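Local coordinates for histidine phosphotransfer protein (PDB 4G78) that probably relays phosphoryl groups between cytokinin sensor histidine kinases and response regulators in a plant two-component signalling pathway, at residues 12-17 with 132-137; 29-34 with 40-45; 53-58 with 126-131. One frame throughout, in Å; residues are numbered along the deposited sequence. Where two conformers were deposited one is given.

Interaction 1: residues 12-17 with 132-137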
ATOM      1  N   ARG A  12      13.399  -2.983 -12.734  1.00  9.53           N
ATOM      2  CA  ARG A  12      12.515  -2.320 -13.684  1.00  9.79           C
ATOM      3  C   ARG A  12      11.331  -3.246 -14.018  1.00  8.91           C
ATOM      4  O   ARG A  12      10.198  -2.746 -14.170  1.00  9.87           O
ATOM      5  CB  ARG A  12      13.289  -1.953 -14.963  1.00 10.91           C
ATOM      6  CG  ARG A  12      14.267  -0.830 -14.775  1.00 12.13           C
ATOM      7  CD  ARG A  12      14.861  -0.342 -16.101  1.00 14.23           C
ATOM      8  NE  ARG A  12      15.635  -1.294 -16.778  1.00 16.31           N
ATOM      9  CZ  ARG A  12      16.955  -1.474 -16.754  1.00 16.01           C
ATOM     10  NH1 ARG A  12      17.731  -0.733 -15.980  1.00 17.49           N
ATOM     11  NH2 ARG A  12      17.490  -2.447 -17.479  1.00 19.49           N
ATOM     12  N   ASP A  13      11.567  -4.523 -14.197  1.00  9.21           N
ATOM     13  CA  ASP A  13      10.517  -5.461 -14.588  1.00  9.30           C
ATOM     14  C   ASP A  13       9.469  -5.610 -13.468  1.00  8.90           C
ATOM     15  O   ASP A  13       8.269  -5.609 -13.709  1.00  9.22           O
ATOM     16  CB  ASP A  13      11.094  -6.813 -14.930  1.00  9.86           C
ATOM     17  CG  ASP A  13      11.870  -6.835 -16.255  1.00 10.83           C
ATOM     18  OD1 ASP A  13      11.663  -5.935 -17.065  1.00 12.49           O
ATOM     19  OD2 ASP A  13      12.653  -7.812 -16.417  1.00 13.26           O
ATOM     20  N   HIS A  14       9.970  -5.755 -12.227  1.00  9.14           N
ATOM     21  CA  HIS A  14       9.061  -5.933 -11.081  0.70  9.39           C
ATOM     22  C   HIS A  14       8.214  -4.681 -10.856  1.00  8.95           C
ATOM     23  O   HIS A  14       7.019  -4.759 -10.624  1.00  8.90           O
ATOM     24  CB  HIS A  14       9.958  -6.249  -9.891  0.70 10.44           C
ATOM     25  CG  HIS A  14       9.123  -6.330  -8.618  0.70  9.32           C
ATOM     26  ND1 HIS A  14       8.205  -7.311  -8.388  0.70 10.33           N
ATOM     27  CD2 HIS A  14       9.109  -5.520  -7.533  0.70 10.50           C
ATOM     28  CE1 HIS A  14       7.613  -7.109  -7.225  0.70 11.11           C
ATOM     29  NE2 HIS A  14       8.153  -6.045  -6.656  0.70 10.79           N
ATOM     30  N   GLU A  15       8.894  -3.540 -10.895  1.00  9.30           N
ATOM     31  CA  GLU A  15       8.079  -2.284 -10.724  0.71  9.45           C
ATOM     32  C   GLU A  15       7.064  -2.140 -11.838  1.00  8.72           C
ATOM     33  O   GLU A  15       5.923  -1.783 -11.556  1.00  8.74           O
ATOM     34  CB  GLU A  15       9.031  -1.109 -10.689  0.71 12.01           C
ATOM     35  CG  GLU A  15       8.382   0.209 -10.398  0.71 13.11           C
ATOM     36  CD  GLU A  15       9.449   1.296 -10.371  0.71 20.72           C
ATOM     37  OE1 GLU A  15      10.102   1.412  -9.356  0.71 34.02           O
ATOM     38  OE2 GLU A  15       9.720   1.930 -11.400  0.71 28.35           O
ATOM     39  N   ALA A  16       7.479  -2.369 -13.085  1.00  8.27           N
ATOM     40  CA  ALA A  16       6.525  -2.244 -14.177  1.00  8.63           C
ATOM     41  C   ALA A  16       5.355  -3.232 -13.997  1.00  7.97           C
ATOM     42  O   ALA A  16       4.218  -2.894 -14.334  1.00  8.56           O
ATOM     43  CB  ALA A  16       7.208  -2.464 -15.518  1.00  9.49           C
ATOM     44  N   ALA A  17       5.651  -4.433 -13.522  1.00  8.17           N
ATOM     45  CA  ALA A  17       4.582  -5.421 -13.289  1.00  8.50           C
ATOM     46  C   ALA A  17       3.623  -4.920 -12.220  1.00  7.81           C
ATOM     47  O   ALA A  17       2.407  -5.121 -12.326  1.00  8.53           O
ATOM     48  CB  ALA A  17       5.184  -6.751 -12.908  1.00  9.24           C
ATOM     49  N   LYS A 132       8.415  -4.379  -0.583  1.00 10.30           N
ATOM     50  CA  LYS A 132       9.622  -4.788   0.115  0.53 11.76           C
ATOM     51  C   LYS A 132      10.612  -5.382  -0.866  1.00 10.11           C
ATOM     52  O   LYS A 132      11.829  -5.199  -0.728  1.00 10.39           O
ATOM     53  CB  LYS A 132       9.284  -5.755   1.263  0.53 13.78           C
ATOM     54  CG  LYS A 132       8.801  -5.038   2.526  0.53 18.25           C
ATOM     55  CD  LYS A 132       8.721  -5.968   3.749  0.53 27.16           C
ATOM     56  CE  LYS A 132       9.598  -5.408   4.864  0.53 34.35           C
ATOM     57  NZ  LYS A 132       8.831  -5.308   6.171  0.53 36.86           N
ATOM     58  N   TYR A 133      10.143  -6.135  -1.842  1.00  9.94           N
ATOM     59  CA  TYR A 133      11.047  -6.685  -2.881  1.00  9.34           C
ATOM     60  C   TYR A 133      11.650  -5.602  -3.728  1.00  8.90           C
ATOM     61  O   TYR A 133      12.865  -5.600  -3.994  1.00  9.34           O
ATOM     62  CB  TYR A 133      10.272  -7.718  -3.681  1.00 10.16           C
ATOM     63  CG  TYR A 133      11.127  -8.429  -4.709  1.00  9.39           C
ATOM     64  CD1 TYR A 133      12.309  -9.094  -4.331  1.00 10.25           C
ATOM     65  CD2 TYR A 133      10.784  -8.498  -6.035  1.00 11.24           C
ATOM     66  CE1 TYR A 133      13.080  -9.741  -5.278  1.00 10.59           C
ATOM     67  CE2 TYR A 133      11.563  -9.188  -6.945  1.00 11.54           C
ATOM     68  CZ  TYR A 133      12.731  -9.805  -6.548  1.00 10.05           C
ATOM     69  OH  TYR A 133      13.464 -10.469  -7.497  1.00 11.77           O
ATOM     70  N   LEU A 134      10.846  -4.614  -4.129  1.00  9.17           N
ATOM     71  CA  LEU A 134      11.331  -3.458  -4.878  0.71  9.26           C
ATOM     72  C   LEU A 134      12.494  -2.819  -4.096  1.00  9.02           C
ATOM     73  O   LEU A 134      13.561  -2.526  -4.649  1.00  9.84           O
ATOM     74  CB  LEU A 134      10.088  -2.578  -5.145  0.71 10.15           C
ATOM     75  CG  LEU A 134      10.322  -1.433  -6.148  0.71 11.28           C
ATOM     76  CD1 LEU A 134      10.898  -1.801  -7.392  0.71 29.28           C
ATOM     77  CD2 LEU A 134       9.011  -0.720  -6.271  0.71 25.68           C
ATOM     78  N   PHE A 135      12.259  -2.567  -2.815  1.00  9.24           N
ATOM     79  CA  PHE A 135      13.234  -1.873  -2.009  1.00  9.88           C
ATOM     80  C   PHE A 135      14.482  -2.718  -1.775  1.00  9.55           C
ATOM     81  O   PHE A 135      15.599  -2.191  -1.733  1.00 10.86           O
ATOM     82  CB  PHE A 135      12.601  -1.467  -0.672  1.00 10.92           C
ATOM     83  CG  PHE A 135      11.409  -0.535  -0.807  1.00 11.60           C
ATOM     84  CD1 PHE A 135      11.229   0.301  -1.892  1.00 12.75           C
ATOM     85  CD2 PHE A 135      10.479  -0.498   0.235  1.00 14.60           C
ATOM     86  CE1 PHE A 135      10.169   1.199  -1.972  1.00 15.90           C
ATOM     87  CE2 PHE A 135       9.393   0.404   0.158  1.00 15.85           C
ATOM     88  CZ  PHE A 135       9.259   1.215  -0.945  1.00 16.76           C
ATOM     89  N   LYS A 136      14.314  -4.053  -1.661  1.00  9.69           N
ATOM     90  CA  LYS A 136      15.481  -4.944  -1.534  1.00  9.91           C
ATOM     91  C   LYS A 136      16.388  -4.785  -2.735  1.00  9.15           C
ATOM     92  O   LYS A 136      17.610  -4.663  -2.605  1.00  9.70           O
ATOM     93  CB  LYS A 136      14.976  -6.416  -1.427  1.00 11.71           C
ATOM     94  CG  LYS A 136      16.140  -7.469  -1.349  1.00 12.28           C
ATOM     95  CD  LYS A 136      15.557  -8.896  -1.353  1.00 12.81           C
ATOM     96  CE  LYS A 136      16.521  -9.971  -1.077  1.00 13.97           C
ATOM     97  NZ  LYS A 136      17.427 -10.286  -2.162  1.00 12.10           N
ATOM     98  N   LEU A 137      15.803  -4.818  -3.928  1.00  8.88           N
ATOM     99  CA  LEU A 137      16.600  -4.698  -5.142  1.00  9.14           C
ATOM    100  C   LEU A 137      17.280  -3.326  -5.201  1.00  9.13           C
ATOM    101  O   LEU A 137      18.455  -3.225  -5.575  1.00  9.85           O
ATOM    102  CB  LEU A 137      15.704  -4.885  -6.368  1.00  9.36           C
ATOM    103  CG  LEU A 137      15.084  -6.309  -6.496  1.00  9.94           C
ATOM    104  CD1 LEU A 137      13.960  -6.269  -7.521  1.00 11.04           C
ATOM    105  CD2 LEU A 137      16.169  -7.322  -6.875  1.00 12.59           C
TER
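His14 meets Tyr133 and Leu134 where segments 12-17 and 132-137, of helices 6-20 and 110-145, run roughly antiparallel, their axes 10.0 Å apart and crossing at -157°. Its CB already points toward the other helix, and with CG opposite the backbone N (chi1 175°) the imidazole lies against both residues. Tyr133 presents its ring edge to one imidazole face, a T-shaped pair with planes at 79° and centroids 4.8 Å apart. Tyr133 CD2 sits over the middle of that face, 3.7 Å from His14 NE2, while Leu134 CB approaches the imidazole rim in its plane, 3.9 Å from His14 CD2. One residue on, Glu15 CB makes an apolar touch on Leu134 CD1 at 3.9 Å, and OE1 merely lies in van der Waals contact with the methyls of that leucine. A flat, small heteroaromatic suits position 14, since it offers a face to a tyrosine and still carries a polar nitrogen. His14 NE2 is hydrogen-bonded to the carbonyl oxygen of Asn130, and Tyr133 OH to Lys10 NZ. No hydrogen bond joins the two segments themselves, so the chemistry implies dispersion and aromatic electrostatics between them, with the imidazole rotation probably fixed by the Asn130 carbonyl.

Interaction 2: residues 29-34 with 40-45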
ATOM      1  N   SER A  29       4.681   6.978  -8.543  1.00  9.00           N
ATOM      2  CA  SER A  29       5.661   7.564  -9.441  1.00  9.69           C
ATOM      3  C   SER A  29       6.085   8.961  -8.975  1.00 10.07           C
ATOM      4  O   SER A  29       7.266   9.319  -9.111  1.00 11.63           O
ATOM      5  CB  SER A  29       5.057   7.659 -10.862  1.00 10.30           C
ATOM      6  OG  SER A  29       4.608   6.429 -11.330  1.00 11.20           O
ATOM      7  N   GLN A  30       5.151   9.735  -8.499  1.00 10.13           N
ATOM      8  CA  GLN A  30       5.482  11.097  -7.972  1.00 11.50           C
ATOM      9  C   GLN A  30       6.447  10.976  -6.832  1.00 11.64           C
ATOM     10  O   GLN A  30       7.357  11.801  -6.695  1.00 14.88           O
ATOM     11  CB  GLN A  30       4.239  11.829  -7.560  1.00 13.11           C
ATOM     12  CG  GLN A  30       3.298  12.157  -8.678  1.00 15.63           C
ATOM     13  CD  GLN A  30       3.854  13.000  -9.730  1.00 19.23           C
ATOM     14  OE1 GLN A  30       4.664  13.914  -9.427  1.00 24.16           O
ATOM     15  NE2 GLN A  30       3.577  12.766 -10.972  1.00 23.06           N
ATOM     16  N   LEU A  31       6.248  10.041  -5.926  1.00 10.71           N
ATOM     17  CA  LEU A  31       7.206   9.838  -4.805  1.00 11.14           C
ATOM     18  C   LEU A  31       8.546   9.490  -5.316  1.00 12.45           C
ATOM     19  O   LEU A  31       9.563   9.837  -4.680  1.00 14.95           O
ATOM     20  CB  LEU A  31       6.677   8.816  -3.858  1.00 11.47           C
ATOM     21  CG  LEU A  31       5.409   9.086  -3.106  1.00 12.74           C
ATOM     22  CD1 LEU A  31       5.027   7.854  -2.258  1.00 16.57           C
ATOM     23  CD2 LEU A  31       5.503  10.399  -2.264  1.00 14.76           C
ATOM     24  N   GLN A  32       8.625   8.677  -6.372  1.00 13.03           N
ATOM     25  CA  GLN A  32       9.878   8.166  -6.882  1.00 16.92           C
ATOM     26  C   GLN A  32      10.625   9.136  -7.775  1.00 20.49           C
ATOM     27  O   GLN A  32      11.815   8.898  -8.054  1.00 29.61           O
ATOM     28  CB  GLN A  32       9.668   6.928  -7.772  1.00 17.71           C
ATOM     29  CG  GLN A  32       9.191   5.806  -7.004  1.00 19.97           C
ATOM     30  CD  GLN A  32       9.301   4.643  -7.988  1.00 23.85           C
ATOM     31  OE1 GLN A  32      10.119   3.766  -7.693  1.00 29.33           O
ATOM     32  NE2 GLN A  32       8.599   4.788  -9.055  1.00 34.26           N
ATOM     33  N   LYS A  33       9.976  10.203  -8.179  1.00 22.46           N
ATOM     34  CA  LYS A  33      10.599  11.047  -9.230  1.00 33.83           C
ATOM     35  C   LYS A  33      11.899  11.587  -8.757  1.00 28.32           C
ATOM     36  O   LYS A  33      12.051  11.916  -7.528  1.00 22.82           O
ATOM     37  CB  LYS A  33       9.592  12.086  -9.665  1.00 41.63           C
ATOM     38  CG  LYS A  33       9.222  13.118  -8.596  1.00 49.21           C
ATOM     39  CD  LYS A  33       8.185  14.114  -9.168  1.00 66.25           C
ATOM     40  CE  LYS A  33       7.082  14.349  -8.123  1.00 71.08           C
ATOM     41  NZ  LYS A  33       6.831  15.792  -7.875  0.50 83.94           N
ATOM     42  N   LEU A  34      12.882  11.724  -9.596  1.00 26.21           N
ATOM     43  CA  LEU A  34      14.089  12.446  -9.298  1.00 26.33           C
ATOM     44  C   LEU A  34      13.722  13.892  -8.752  1.00 30.21           C
ATOM     45  O   LEU A  34      12.898  14.525  -9.403  1.00 55.98           O
ATOM     46  CB  LEU A  34      15.073  12.535 -10.363  1.00 34.99           C
ATOM     47  CG  LEU A  34      16.081  11.444 -10.638  1.00 41.32           C
ATOM     48  CD1 LEU A  34      16.671  11.637 -12.023  1.00 49.14           C
ATOM     49  CD2 LEU A  34      17.165  11.319  -9.581  1.00 60.00           C
ATOM     50  N   PRO A  40      16.174   8.138  -3.360  0.53 19.63           N
ATOM     51  CA  PRO A  40      15.178   7.015  -3.241  0.53 21.87           C
ATOM     52  C   PRO A  40      14.708   6.491  -1.886  0.53 17.96           C
ATOM     53  O   PRO A  40      13.640   5.837  -1.651  0.53 19.12           O
ATOM     54  CB  PRO A  40      15.833   5.859  -3.998  0.53 26.95           C
ATOM     55  CG  PRO A  40      16.757   6.580  -4.937  0.53 25.85           C
ATOM     56  CD  PRO A  40      17.310   7.733  -4.191  0.53 21.83           C
ATOM     57  N   ASP A  41      15.562   6.741  -0.937  0.60 16.52           N
ATOM     58  CA  ASP A  41      15.128   6.422   0.412  0.60 14.84           C
ATOM     59  C   ASP A  41      13.971   7.320   0.796  0.60 15.30           C
ATOM     60  O   ASP A  41      13.332   6.838   1.615  0.60 17.08           O
ATOM     61  CB  ASP A  41      16.300   6.468   1.342  0.60 15.06           C
ATOM     62  CG  ASP A  41      17.409   5.534   1.137  0.60 19.50           C
ATOM     63  OD1 ASP A  41      17.270   4.416   0.629  0.60 28.79           O
ATOM     64  OD2 ASP A  41      18.561   5.830   1.605  0.60 21.87           O
ATOM     65  N   PHE A  42      13.702   8.391  -0.029  1.00 17.99           N
ATOM     66  CA  PHE A  42      12.551   9.137   0.398  1.00 14.88           C
ATOM     67  C   PHE A  42      11.311   8.269   0.328  1.00 11.90           C
ATOM     68  O   PHE A  42      10.480   8.234   1.220  1.00 11.49           O
ATOM     69  CB  PHE A  42      12.432  10.431  -0.500  1.00 13.52           C
ATOM     70  CG  PHE A  42      11.093  11.076  -0.425  1.00 10.82           C
ATOM     71  CD1 PHE A  42      10.627  11.707   0.721  1.00 10.47           C
ATOM     72  CD2 PHE A  42      10.274  11.046  -1.525  1.00 12.14           C
ATOM     73  CE1 PHE A  42       9.389  12.355   0.678  1.00 11.10           C
ATOM     74  CE2 PHE A  42       9.057  11.680  -1.529  1.00 13.21           C
ATOM     75  CZ  PHE A  42       8.621  12.338  -0.435  1.00 11.37           C
ATOM     76  N   VAL A  43      11.155   7.547  -0.795  1.00 11.97           N
ATOM     77  CA  VAL A  43       9.955   6.694  -0.942  0.51 11.56           C
ATOM     78  C   VAL A  43       9.926   5.614   0.104  1.00 10.40           C
ATOM     79  O   VAL A  43       8.855   5.277   0.603  1.00 10.74           O
ATOM     80  CB  VAL A  43       9.789   6.211  -2.420  0.51 12.43           C
ATOM     81  CG1 VAL A  43      10.880   5.275  -2.923  0.51 14.47           C
ATOM     82  CG2 VAL A  43       8.405   5.585  -2.672  0.51 12.13           C
ATOM     83  N   ILE A  44      11.087   5.046   0.471  1.00 11.36           N
ATOM     84  CA  ILE A  44      11.144   4.037   1.520  1.00 11.72           C
ATOM     85  C   ILE A  44      10.685   4.635   2.841  1.00 11.26           C
ATOM     86  O   ILE A  44       9.943   3.998   3.585  1.00 12.40           O
ATOM     87  CB  ILE A  44      12.523   3.338   1.627  1.00 14.53           C
ATOM     88  CG1 ILE A  44      12.879   2.669   0.290  1.00 17.56           C
ATOM     89  CG2 ILE A  44      12.582   2.394   2.799  1.00 18.51           C
ATOM     90  CD1 ILE A  44      14.256   2.065   0.203  1.00 19.06           C
ATOM     91  N   GLU A  45      11.156   5.851   3.154  1.00 11.22           N
ATOM     92  CA  GLU A  45      10.772   6.527   4.398  1.00 11.68           C
ATOM     93  C   GLU A  45       9.232   6.708   4.446  1.00 10.90           C
ATOM     94  O   GLU A  45       8.597   6.468   5.470  1.00 12.51           O
ATOM     95  CB  GLU A  45      11.489   7.809   4.651  1.00 13.74           C
ATOM     96  CG  GLU A  45      12.993   7.640   4.802  1.00 18.21           C
ATOM     97  CD  GLU A  45      13.540   6.665   5.853  1.00 20.52           C
ATOM     98  OE1 GLU A  45      13.526   7.126   7.017  1.00 32.49           O
ATOM     99  OE2 GLU A  45      13.938   5.560   5.481  1.00 37.23           O
TER
HETATM  100  O   HOH W   1      12.141   8.587  -3.649  0.58 14.08           O
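Leu31, in the last turn of helix 26-32, fits between Val43 and Phe42 at the beginning of helix 41-66. Its CB starts the contact, 3.9 Å from Val43 CG2. With CG opposite its own carbonyl carbon (chi1 -64°), the chain then forks at CG between two neighbours. The CD1 branch stays with the valine, 4.1 Å from Val43 CG2, whereas CD2 lies against the CE2-CZ side of the phenylalanine ring, 3.8 Å from Phe42 CE2 and only a little farther from CZ. The leucine and phenylalanine side chains cross at about a right angle. A branched leucine suits this place because its two methyls can serve two partners at once, and the compact valine lets the backbones come close, with the Leu31 and Val43 CA atoms 5.7 Å apart.

The leucine backbone takes part as well. Leu31 O lies at the edge of the Phe42 ring, in its plane and 3.5 Å from CD2, so the slightly positive C-H rim faces the carbonyl oxygen. A water donates to Leu31 O at 3.0 Å and accepts from Val43 N at 3.2 Å, joining a carbonyl at one helix end to an N-H in the first turn of the next. With an alanine here instead of Phe42, Leu31 CD2 is likely to lose a packing partner, and Leu31 O and the bridging water the ring edge beside them.

Lys33 is where the chain leaves helical geometry, and a short loop brings it back to helix 41-66. On that helix Asp41 is salt-bridged to Lys142 and hydrogen-bonded to Gln139, and Ile44 packs on Phe135, so this corner between two consecutive helices lies against helix 110-145.

Interaction 3: residues 53-58 with 126-131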
ATOM      1  N   ASP A  53       1.074   3.034   9.906  1.00 10.63           N
ATOM      2  CA  ASP A  53      -0.298   3.534  10.090  1.00 11.07           C
ATOM      3  C   ASP A  53      -1.317   2.529   9.626  1.00  9.90           C
ATOM      4  O   ASP A  53      -2.354   2.314  10.262  1.00 10.60           O
ATOM      5  CB  ASP A  53      -0.497   4.862   9.395  1.00 13.24           C
ATOM      6  CG  ASP A  53       0.244   6.047  10.148  1.00 16.23           C
ATOM      7  OD1 ASP A  53       0.769   5.865  11.249  1.00 20.88           O
ATOM      8  OD2 ASP A  53       0.254   7.092   9.527  1.00 19.88           O
ATOM      9  N   SER A  54      -1.055   1.894   8.482  1.00  9.30           N
ATOM     10  CA  SER A  54      -2.006   0.974   7.913  1.00  9.38           C
ATOM     11  C   SER A  54      -2.179  -0.242   8.790  1.00  9.36           C
ATOM     12  O   SER A  54      -3.306  -0.736   8.947  1.00 10.35           O
ATOM     13  CB  SER A  54      -1.538   0.532   6.539  1.00  9.54           C
ATOM     14  OG  SER A  54      -1.502   1.573   5.580  1.00  9.87           O
ATOM     15  N   GLU A  55      -1.093  -0.773   9.333  1.00 10.21           N
ATOM     16  CA  GLU A  55      -1.219  -2.010  10.126  1.00 11.06           C
ATOM     17  C   GLU A  55      -2.002  -1.727  11.390  1.00 10.84           C
ATOM     18  O   GLU A  55      -2.837  -2.556  11.809  1.00 12.60           O
ATOM     19  CB  GLU A  55       0.169  -2.555  10.401  1.00 12.23           C
ATOM     20  CG  GLU A  55       0.738  -3.152   9.094  1.00 12.34           C
ATOM     21  CD  GLU A  55       2.195  -3.429   9.116  1.00 14.30           C
ATOM     22  OE1 GLU A  55       2.748  -3.626  10.189  1.00 23.44           O
ATOM     23  OE2 GLU A  55       2.798  -3.446   8.007  1.00 15.43           O
ATOM     24  N   LYS A  56      -1.786  -0.596  12.011  1.00 12.01           N
ATOM     25  CA  LYS A  56      -2.590  -0.204  13.172  1.00 12.79           C
ATOM     26  C   LYS A  56      -4.023  -0.072  12.793  1.00 11.80           C
ATOM     27  O   LYS A  56      -4.958  -0.554  13.551  1.00 12.78           O
ATOM     28  CB  LYS A  56      -2.021   1.055  13.794  1.00 16.55           C
ATOM     29  CG  LYS A  56      -0.785   0.855  14.635  1.00 26.53           C
ATOM     30  CD  LYS A  56      -0.949   1.502  16.028  1.00 43.17           C
ATOM     31  CE  LYS A  56       0.332   1.381  16.803  1.00 54.41           C
ATOM     32  NZ  LYS A  56       0.451   0.036  17.480  0.39 67.52           N
ATOM     33  N   LEU A  57      -4.353   0.594  11.683  1.00 11.06           N
ATOM     34  CA  LEU A  57      -5.678   0.801  11.256  1.00 11.11           C
ATOM     35  C   LEU A  57      -6.405  -0.500  10.964  1.00 10.95           C
ATOM     36  O   LEU A  57      -7.551  -0.733  11.353  1.00 11.60           O
ATOM     37  CB  LEU A  57      -5.721   1.827  10.109  1.00 11.59           C
ATOM     38  CG  LEU A  57      -7.058   2.212   9.607  1.00 12.66           C
ATOM     39  CD1 LEU A  57      -6.948   3.565   8.919  1.00 14.57           C
ATOM     40  CD2 LEU A  57      -7.623   1.221   8.621  1.00 14.64           C
ATOM     41  N   LEU A  58      -5.742  -1.397  10.210  1.00 10.88           N
ATOM     42  CA  LEU A  58      -6.340  -2.684   9.899  0.76 11.44           C
ATOM     43  C   LEU A  58      -6.617  -3.450  11.176  1.00 12.24           C
ATOM     44  O   LEU A  58      -7.692  -4.141  11.248  1.00 13.11           O
ATOM     45  CB  LEU A  58      -5.391  -3.520   9.017  0.76 12.42           C
ATOM     46  CG  LEU A  58      -5.281  -3.007   7.593  0.76 13.13           C
ATOM     47  CD1 LEU A  58      -4.412  -3.819   6.670  0.76 23.10           C
ATOM     48  CD2 LEU A  58      -6.615  -3.117   6.920  0.76 21.10           C
ATOM     49  N   LEU A 126      -0.242  -8.032  -0.149  1.00 10.27           N
ATOM     50  CA  LEU A 126       0.342  -8.145  -1.506  1.00 10.67           C
ATOM     51  C   LEU A 126       1.167  -6.934  -1.798  1.00  9.99           C
ATOM     52  O   LEU A 126       2.287  -7.010  -2.350  1.00 10.81           O
ATOM     53  CB  LEU A 126      -0.758  -8.320  -2.558  1.00 11.40           C
ATOM     54  CG  LEU A 126      -1.449  -9.673  -2.584  1.00 13.57           C
ATOM     55  CD1 LEU A 126      -2.696  -9.617  -3.402  1.00 15.16           C
ATOM     56  CD2 LEU A 126      -0.428 -10.733  -3.162  1.00 18.34           C
ATOM     57  N   LEU A 127       0.616  -5.752  -1.495  1.00  9.67           N
ATOM     58  CA  LEU A 127       1.341  -4.508  -1.768  1.00  9.25           C
ATOM     59  C   LEU A 127       2.638  -4.460  -0.980  1.00  9.59           C
ATOM     60  O   LEU A 127       3.705  -4.145  -1.511  1.00  9.69           O
ATOM     61  CB  LEU A 127       0.455  -3.336  -1.429  1.00  9.72           C
ATOM     62  CG  LEU A 127       1.169  -1.993  -1.532  1.00 11.15           C
ATOM     63  CD1 LEU A 127       1.486  -1.627  -2.973  1.00 14.84           C
ATOM     64  CD2 LEU A 127       0.396  -0.969  -0.848  1.00 17.32           C
ATOM     65  N   LYS A 128       2.535  -4.706   0.335  1.00  9.61           N
ATOM     66  CA  LYS A 128       3.712  -4.566   1.202  1.00 10.28           C
ATOM     67  C   LYS A 128       4.793  -5.534   0.764  1.00 10.25           C
ATOM     68  O   LYS A 128       5.976  -5.175   0.671  1.00 10.92           O
ATOM     69  CB  LYS A 128       3.315  -4.784   2.655  1.00 10.99           C
ATOM     70  CG  LYS A 128       4.488  -4.639   3.590  1.00 12.29           C
ATOM     71  CD  LYS A 128       4.138  -4.692   5.030  1.00 14.33           C
ATOM     72  CE  LYS A 128       5.264  -4.388   5.961  1.00 22.13           C
ATOM     73  NZ  LYS A 128       4.968  -4.727   7.359  1.00 30.47           N
ATOM     74  N   ASN A 129       4.431  -6.801   0.508  1.00 10.39           N
ATOM     75  CA  ASN A 129       5.463  -7.789   0.109  1.00 11.72           C
ATOM     76  C   ASN A 129       6.101  -7.398  -1.238  1.00 10.66           C
ATOM     77  O   ASN A 129       7.342  -7.524  -1.383  1.00 11.69           O
ATOM     78  CB  ASN A 129       4.881  -9.134   0.058  1.00 13.31           C
ATOM     79  CG  ASN A 129       4.623  -9.645   1.495  1.00 17.75           C
ATOM     80  OD1 ASN A 129       5.192  -9.194   2.489  1.00 32.06           O
ATOM     81  ND2 ASN A 129       3.760 -10.583   1.529  1.00 23.65           N
ATOM     82  N   ASN A 130       5.318  -6.933  -2.160  1.00  9.92           N
ATOM     83  CA  ASN A 130       5.867  -6.533  -3.480  1.00  9.33           C
ATOM     84  C   ASN A 130       6.745  -5.279  -3.326  1.00  8.72           C
ATOM     85  O   ASN A 130       7.808  -5.209  -3.980  1.00  9.03           O
ATOM     86  CB  ASN A 130       4.774  -6.363  -4.483  1.00  9.79           C
ATOM     87  CG  ASN A 130       4.310  -7.664  -5.112  1.00 11.92           C
ATOM     88  OD1 ASN A 130       5.087  -8.335  -5.765  1.00 12.98           O
ATOM     89  ND2 ASN A 130       3.112  -8.077  -4.903  1.00 25.20           N
ATOM     90  N   LEU A 131       6.359  -4.301  -2.529  1.00  8.81           N
ATOM     91  CA  LEU A 131       7.194  -3.148  -2.302  1.00  9.26           C
ATOM     92  C   LEU A 131       8.461  -3.491  -1.582  1.00  9.37           C
ATOM     93  O   LEU A 131       9.538  -2.972  -1.899  1.00  9.85           O
ATOM     94  CB  LEU A 131       6.463  -2.049  -1.505  1.00  9.81           C
ATOM     95  CG  LEU A 131       5.438  -1.279  -2.319  1.00 10.77           C
ATOM     96  CD1 LEU A 131       4.668  -0.353  -1.372  1.00 16.02           C
ATOM     97  CD2 LEU A 131       6.088  -0.550  -3.491  1.00 15.16           C
TER
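Glu55 and Lys128 reach toward each other from two helices set well apart, their CA atoms 10.5 Å from one another, so that only long side chains span the space. Lysine suits the task: its chain is fully extended, with CG opposite the backbone N (chi1 -180°), and it carries the ammonium group clear of its own helix. Glutamate is long enough to bring a negative charge to meet it; Glu55 is also extended beyond CG and crosses the lysine at about a right angle. Lys128 NZ donates to Glu55 OE2 at 2.6 Å, a short salt bridge made on the syn side of the carboxylate and 20° out of its plane. The grip is one-sided, for Glu55 OE1 stays 3.8 Å from Lys128 NZ. OE2 serves Tyr124 OH as well, and this second hydrogen-bonding partner probably helps hold the carboxylate in position.

Within helix 110-145, Asn130 ND2 donates to Leu126 O at 2.9 Å, one turn back, in a bent bond of 135°. That carbonyl oxygen also takes the regular helical bond from Asn130 N, the two donors arriving from opposite faces of its plane.

The bridge lies at the surface, joining helix 41-66 to helix 110-145 in the HPt helix bundle. Deeper down, Leu58 packs on Leu117 and Leu120, Leu131 packs on Met47 and Phe51, and Ser54 OG bonds to Gln82 of helix 72-89, which carries His80, the predicted phosphorylation site, unmodified here.

Overall arrangement
Helix 110-145 is common to interactions 1 and 3, and helix 41-66 to interactions 2 and 3. The centres of interactions 1 and 2 are about 13 Å apart, those of 1 and 3 about 16 Å, and those of 2 and 3 about 17 Å. Along the chain, interaction 1 pairs the beginning with the end and encloses the other two, which follow in series. Interaction 1 touches both, through Phe135 on Val43 and through the bond to Asn130 already named. Interactions 1 and 2 thus fasten the N-terminal helices to helices 110-145 and 41-66, which continue into the HPt bundle whose helix 72-89 carries the predicted phosphorylation site.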